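Local coordinates for hypothetical protein BACOVA_04980 (Bacteroides ovatus, PDB 3UFI) that is a putative cell adhesion protein of the FimA-like fimbrial subunit type and probably serves as a building block of pili, at residues 15-20 with 42-47; 23-28 with 32-37. One frame throughout, in Å; residues are numbered along the deposited sequence.

Contact 1: residues 15-20 with 42-47; sequences IEIYGN and DRIGVT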
loop_
_atom_site.group_PDB
_atom_site.type_symbol
_atom_site.label_atom_id
_atom_site.label_comp_id
_atom_site.label_asym_id
_atom_site.label_seq_id
_atom_site.Cartn_x
_atom_site.Cartn_y
_atom_site.Cartn_z
ATOM N N ILE A 15 -23.855 -9.023 5.348
ATOM C CA ILE A 15 -22.677 -9.860 5.149
ATOM C C ILE A 15 -21.670 -9.465 6.253
ATOM O O ILE A 15 -21.726 -8.355 6.795
ATOM C CB ILE A 15 -22.073 -9.748 3.723
ATOM C CG1 ILE A 15 -21.570 -8.297 3.431
ATOM C CG2 ILE A 15 -23.054 -10.341 2.666
ATOM C CD1 ILE A 15 -20.788 -8.082 2.257
ATOM N N GLU A 16 -20.770 -10.371 6.589
ATOM C CA GLU A 16 -19.760 -10.122 7.610
ATOM C C GLU A 16 -18.427 -10.128 6.928
ATOM O O GLU A 16 -18.090 -11.091 6.242
ATOM C CB GLU A 16 -19.817 -11.197 8.692
ATOM C CG GLU A 16 -21.105 -11.230 9.487
ATOM C CD GLU A 16 -21.044 -12.431 10.408
ATOM O OE1 GLU A 16 -20.373 -12.328 11.460
ATOM O OE2 GLU A 16 -21.506 -13.517 9.991
ATOM N N ILE A 17 -17.656 -9.087 7.133
ATOM C CA ILE A 17 -16.408 -8.903 6.411
ATOM C C ILE A 17 -15.172 -9.048 7.289
ATOM O O ILE A 17 -15.088 -8.539 8.413
ATOM C CB ILE A 17 -16.456 -7.510 5.697
ATOM C CG1 ILE A 17 -17.645 -7.490 4.667
ATOM C CG2 ILE A 17 -15.100 -7.166 5.036
ATOM C CD1 ILE A 17 -17.850 -6.299 3.929
ATOM N N TYR A 18 -14.201 -9.764 6.718
ATOM C CA TYR A 18 -12.870 -9.970 7.230
ATOM C C TYR A 18 -11.862 -9.647 6.144
ATOM O O TYR A 18 -12.204 -9.629 4.957
ATOM C CB TYR A 18 -12.656 -11.416 7.685
ATOM C CG TYR A 18 -13.507 -11.905 8.825
ATOM C CD1 TYR A 18 -14.724 -12.546 8.583
ATOM C CD2 TYR A 18 -13.025 -11.893 10.135
ATOM C CE1 TYR A 18 -15.445 -13.145 9.611
ATOM C CE2 TYR A 18 -13.740 -12.498 11.176
ATOM C CZ TYR A 18 -14.927 -13.161 10.897
ATOM O OH TYR A 18 -15.652 -13.767 11.888
ATOM N N GLY A 19 -10.609 -9.467 6.552
ATOM C CA GLY A 19 -9.532 -9.182 5.625
ATOM C C GLY A 19 -8.203 -9.767 6.047
ATOM O O GLY A 19 -7.815 -9.683 7.219
ATOM N N ASN A 20 -7.507 -10.363 5.068
ATOM C CA ASN A 20 -6.117 -10.830 5.164
ATOM C C ASN A 20 -5.268 -9.893 4.347
ATOM O O ASN A 20 -5.760 -9.336 3.363
ATOM C CB ASN A 20 -5.956 -12.253 4.602
ATOM C CG ASN A 20 -6.387 -13.373 5.473
ATOM O OD1 ASN A 20 -6.044 -13.440 6.646
ATOM N ND2 ASN A 20 -7.032 -14.360 4.871
ATOM N N ASP A 42 -8.068 1.111 10.973
ATOM C CA ASP A 42 -7.948 0.982 9.513
ATOM C C ASP A 42 -9.317 0.911 8.838
ATOM O O ASP A 42 -10.221 0.229 9.319
ATOM C CB ASP A 42 -7.102 -0.232 9.129
ATOM C CG ASP A 42 -5.600 -0.043 9.328
ATOM O OD1 ASP A 42 -5.168 1.101 9.664
ATOM O OD2 ASP A 42 -4.858 -1.003 9.097
ATOM N N ARG A 43 -9.443 1.633 7.721
ATOM C CA ARG A 43 -10.675 1.770 6.970
ATOM C C ARG A 43 -10.538 1.251 5.569
ATOM O O ARG A 43 -9.597 1.599 4.863
ATOM C CB ARG A 43 -11.125 3.244 6.928
ATOM C CG ARG A 43 -11.079 4.015 8.242
ATOM C CD ARG A 43 -12.096 3.455 9.194
ATOM N NE ARG A 43 -12.082 4.162 10.466
ATOM C CZ ARG A 43 -12.879 5.179 10.779
ATOM N NH1 ARG A 43 -13.767 5.633 9.902
ATOM N NH2 ARG A 43 -12.811 5.733 11.978
ATOM N N ILE A 44 -11.537 0.464 5.136
ATOM C CA ILE A 44 -11.585 -0.079 3.779
ATOM C C ILE A 44 -12.900 0.359 3.101
ATOM O O ILE A 44 -13.869 0.677 3.784
ATOM C CB ILE A 44 -11.423 -1.645 3.787
ATOM C CG1 ILE A 44 -12.610 -2.357 4.516
ATOM C CG2 ILE A 44 -10.021 -2.075 4.326
ATOM C CD1 ILE A 44 -12.672 -3.917 4.361
ATOM N N GLY A 45 -12.904 0.376 1.774
ATOM C CA GLY A 45 -14.090 0.653 0.977
ATOM C C GLY A 45 -14.481 -0.626 0.281
ATOM O O GLY A 45 -13.620 -1.258 -0.318
ATOM N N VAL A 46 -15.745 -1.057 0.413
ATOM C CA VAL A 46 -16.280 -2.323 -0.144
ATOM C C VAL A 46 -17.348 -2.018 -1.214
ATOM O O VAL A 46 -18.280 -1.243 -0.988
ATOM C CB VAL A 46 -16.822 -3.264 0.976
ATOM C CG1 VAL A 46 -17.417 -4.554 0.393
ATOM C CG2 VAL A 46 -15.708 -3.607 1.985
ATOM N N THR A 47 -17.169 -2.610 -2.404
ATOM C CA THR A 47 -18.057 -2.424 -3.536
ATOM C C THR A 47 -18.605 -3.778 -4.016
ATOM O O THR A 47 -17.835 -4.720 -4.217
ATOM C CB THR A 47 -17.295 -1.703 -4.668
ATOM O OG1 THR A 47 -16.795 -0.464 -4.171
ATOM C CG2 THR A 47 -18.154 -1.437 -5.903
#
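I17 is the residue of 15-20 that touches the other segment, where it meets I44 and V46. Before it, I15 packs on I88, L90 and L98 beside the contact. I17 then carries the packing with two branches. Its CG1 branch stands anti to the carbonyl carbon (chi1 -62°) and runs on fully extended (chi2 180°), which pushes CD1 out toward V46. There the two side chains meet tip to tip. CD1 lies 4.0 Å from V46 CG2. It is equally close to V46 CG1, so the one methyl sits against both ends of the valine fork. The other branch, CG2, serves I44. It rests 4.1 Å from I44 CD1, and here the two isoleucines pass alongside each other in opposite directions. I44 CG1 lies between its backbone N and carbonyl carbon (chi1 64°), and the chain runs on extended from there, which brings CD1 to I17 CG2. Further along the strand, G19 adds no side chain, though its carbonyl O accepts a hydrogen bond from W38 NE1. No hydrogen bond joins the two segments. The closest CA atoms, those of I17 and V46, are 9.3 Å apart. That spacing is far too wide for neighbouring strands and suits two layers with side chains between them. Strands 16-25 and 43-51 belong to the same mixed sheet but are not paired with each other. Y68 of strand 66-72 touches all three of I17, I44 and V46. F153 of strand 150-156 also packs on I17. The arrangement is consistent with the beta-sandwich core expected of a fimbrillin-like domain. The chemistry is purely apolar: three buried aliphatic side chains join the layers by dispersion and exclusion of water.

Contact 2: residues 23-28 with 32-37; sequences EVVNNV and RAVGAA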
loop_
_atom_site.group_PDB
_atom_site.type_symbol
_atom_site.label_atom_id
_atom_site.label_comp_id
_atom_site.label_asym_id
_atom_site.label_seq_id
_atom_site.Cartn_x
_atom_site.Cartn_y
_atom_site.Cartn_z
ATOM N N GLU A 23 1.690 -10.545 2.874
ATOM C CA GLU A 23 2.968 -9.909 3.147
ATOM C C GLU A 23 3.902 -10.841 3.880
ATOM O O GLU A 23 3.488 -11.868 4.418
ATOM C CB GLU A 23 2.796 -8.592 3.934
ATOM C CG GLU A 23 1.973 -8.708 5.204
ATOM C CD GLU A 23 1.766 -7.371 5.885
ATOM O OE1 GLU A 23 1.427 -6.386 5.189
ATOM O OE2 GLU A 23 1.946 -7.310 7.121
ATOM N N VAL A 24 5.180 -10.465 3.897
ATOM C CA VAL A 24 6.220 -11.220 4.586
ATOM C C VAL A 24 6.045 -11.023 6.081
ATOM O O VAL A 24 5.970 -9.900 6.582
ATOM C CB VAL A 24 7.653 -10.845 4.121
ATOM C CG1 VAL A 24 8.711 -11.644 4.895
ATOM C CG2 VAL A 24 7.818 -11.053 2.617
ATOM N N VAL A 25 5.938 -12.143 6.772
ATOM C CA VAL A 25 5.883 -12.223 8.223
ATOM C C VAL A 25 7.339 -12.495 8.637
ATOM O O VAL A 25 7.889 -13.562 8.312
ATOM C CB VAL A 25 4.888 -13.309 8.682
ATOM C CG1 VAL A 25 4.671 -13.228 10.185
ATOM C CG2 VAL A 25 3.562 -13.188 7.936
ATOM N N ASN A 26 7.991 -11.488 9.238
ATOM C CA ASN A 26 9.416 -11.537 9.576
ATOM C C ASN A 26 9.765 -12.655 10.581
ATOM O O ASN A 26 10.795 -13.317 10.396
ATOM C CB ASN A 26 9.899 -10.176 10.087
ATOM C CG ASN A 26 9.629 -9.042 9.120
ATOM O OD1 ASN A 26 10.102 -9.041 7.973
ATOM N ND2 ASN A 26 8.839 -8.060 9.556
ATOM N N ASN A 27 8.892 -12.906 11.589
ATOM C CA ASN A 27 9.149 -13.933 12.601
ATOM C C ASN A 27 9.146 -15.381 12.012
ATOM O O ASN A 27 9.744 -16.266 12.627
ATOM C CB ASN A 27 8.183 -13.796 13.801
ATOM C CG ASN A 27 6.803 -14.398 13.656
ATOM O OD1 ASN A 27 6.209 -14.432 12.580
ATOM N ND2 ASN A 27 6.245 -14.855 14.767
ATOM N N VAL A 28 8.518 -15.609 10.828
ATOM C CA VAL A 28 8.504 -16.932 10.181
ATOM C C VAL A 28 9.281 -16.898 8.845
ATOM O O VAL A 28 9.594 -17.963 8.306
ATOM C CB VAL A 28 7.096 -17.571 9.996
ATOM C CG1 VAL A 28 6.523 -18.066 11.321
ATOM C CG2 VAL A 28 6.129 -16.636 9.286
ATOM N N ARG A 32 2.799 -14.716 3.645
ATOM C CA ARG A 32 1.559 -15.317 4.124
ATOM C C ARG A 32 0.378 -14.370 4.013
ATOM O O ARG A 32 0.569 -13.150 3.949
ATOM C CB ARG A 32 1.728 -15.683 5.616
ATOM C CG ARG A 32 2.874 -16.654 5.935
ATOM C CD ARG A 32 2.923 -16.968 7.420
ATOM N NE ARG A 32 1.681 -17.593 7.866
ATOM C CZ ARG A 32 1.416 -18.894 7.812
ATOM N NH1 ARG A 32 2.340 -19.750 7.387
ATOM N NH2 ARG A 32 0.232 -19.352 8.198
ATOM N N ALA A 33 -0.851 -14.936 4.039
ATOM C CA ALA A 33 -2.092 -14.174 4.158
ATOM C C ALA A 33 -2.213 -13.988 5.653
ATOM O O ALA A 33 -2.203 -14.981 6.386
ATOM C CB ALA A 33 -3.269 -14.944 3.568
ATOM N N VAL A 34 -2.229 -12.747 6.121
ATOM C CA VAL A 34 -2.268 -12.509 7.554
ATOM C C VAL A 34 -3.320 -11.437 7.889
ATOM O O VAL A 34 -3.402 -10.376 7.253
ATOM C CB VAL A 34 -0.851 -12.206 8.132
ATOM C CG1 VAL A 34 -0.278 -10.865 7.643
ATOM C CG2 VAL A 34 -0.841 -12.311 9.651
ATOM N N GLY A 35 -4.153 -11.774 8.858
ATOM C CA GLY A 35 -5.226 -10.900 9.297
ATOM C C GLY A 35 -4.934 -10.201 10.601
ATOM O O GLY A 35 -5.783 -9.465 11.093
ATOM N N ALA A 36 -3.747 -10.416 11.175
ATOM C CA ALA A 36 -3.415 -9.830 12.464
ATOM C C ALA A 36 -2.433 -8.650 12.331
ATOM O O ALA A 36 -1.911 -8.188 13.343
ATOM C CB ALA A 36 -2.869 -10.909 13.400
ATOM N N ALA A 37 -2.275 -8.096 11.110
ATOM C CA ALA A 37 -1.388 -6.971 10.796
ATOM C C ALA A 37 -2.153 -5.681 10.392
ATOM O O ALA A 37 -1.609 -4.859 9.651
ATOM C CB ALA A 37 -0.453 -7.370 9.665
#
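R32 N donates to E23 O at 3.0 Å, and the bond is almost straight, with an angle of 177° at the hydrogen. R32 N comes from above the plane of the E23 carbonyl. The return bond runs from E23 N to R32 O, also 3.0 Å long, and here the donor is tilted only modestly from the carbonyl plane. Together they make E23 and R32 an antiparallel hydrogen-bonded pair, with both side chains on the same face of the sheet. The carbon chain of R32 packs against two valines. Its CD lies 3.7 Å from V28 CG2 and 3.9 Å from V25 CG2. V28 meets it at about a right angle. The bend at chi3 (60°) turns the chain at CD, where the valines touch, and carries NE and the guanidinium away. A weak bond from V28 N to V25 O spans the turn that brings both valines to R32. E23 CG approaches V34 CG1, a contact that is doubtful because V34 has two conformers. E23 OE2 lies 3.5 Å from A37 CB, which is packing and not a polar bond. The other carboxylate oxygen, OE1, is hydrogen-bonded to H157 NE2, which helps to fix the group's rotation. The axes of the pieces 23-25 and 32-34 make 90°, which reflects a strong twist or bend here. Away from the turn the pairing goes on with a backbone bond between V34 and I21. The whole is a beta hairpin in which 30-34 is an outer strand of the sheet, paired with 16-25.

Overall arrangement
From the N terminus, the chain enters strand 16-25, whose first half supplies contact 1 and whose end supplies contact 2. It turns back at once, and contact 2 closes this short hairpin between 23-28 and 32-37. The chain then runs on into strand 43-51, where 42-47 returns to face 15-20. Contact 1 therefore closes the longer loop, and the segments of contact 2 both lie between those of contact 1. The two centres are about 18 Å apart. They are bridged by N20, which packs against A33, V34 and G35. Contact 2 joins sequence neighbours at the surface, while contact 1 ties two strands of that sheet that are not paired with each other, across a buried apolar layer.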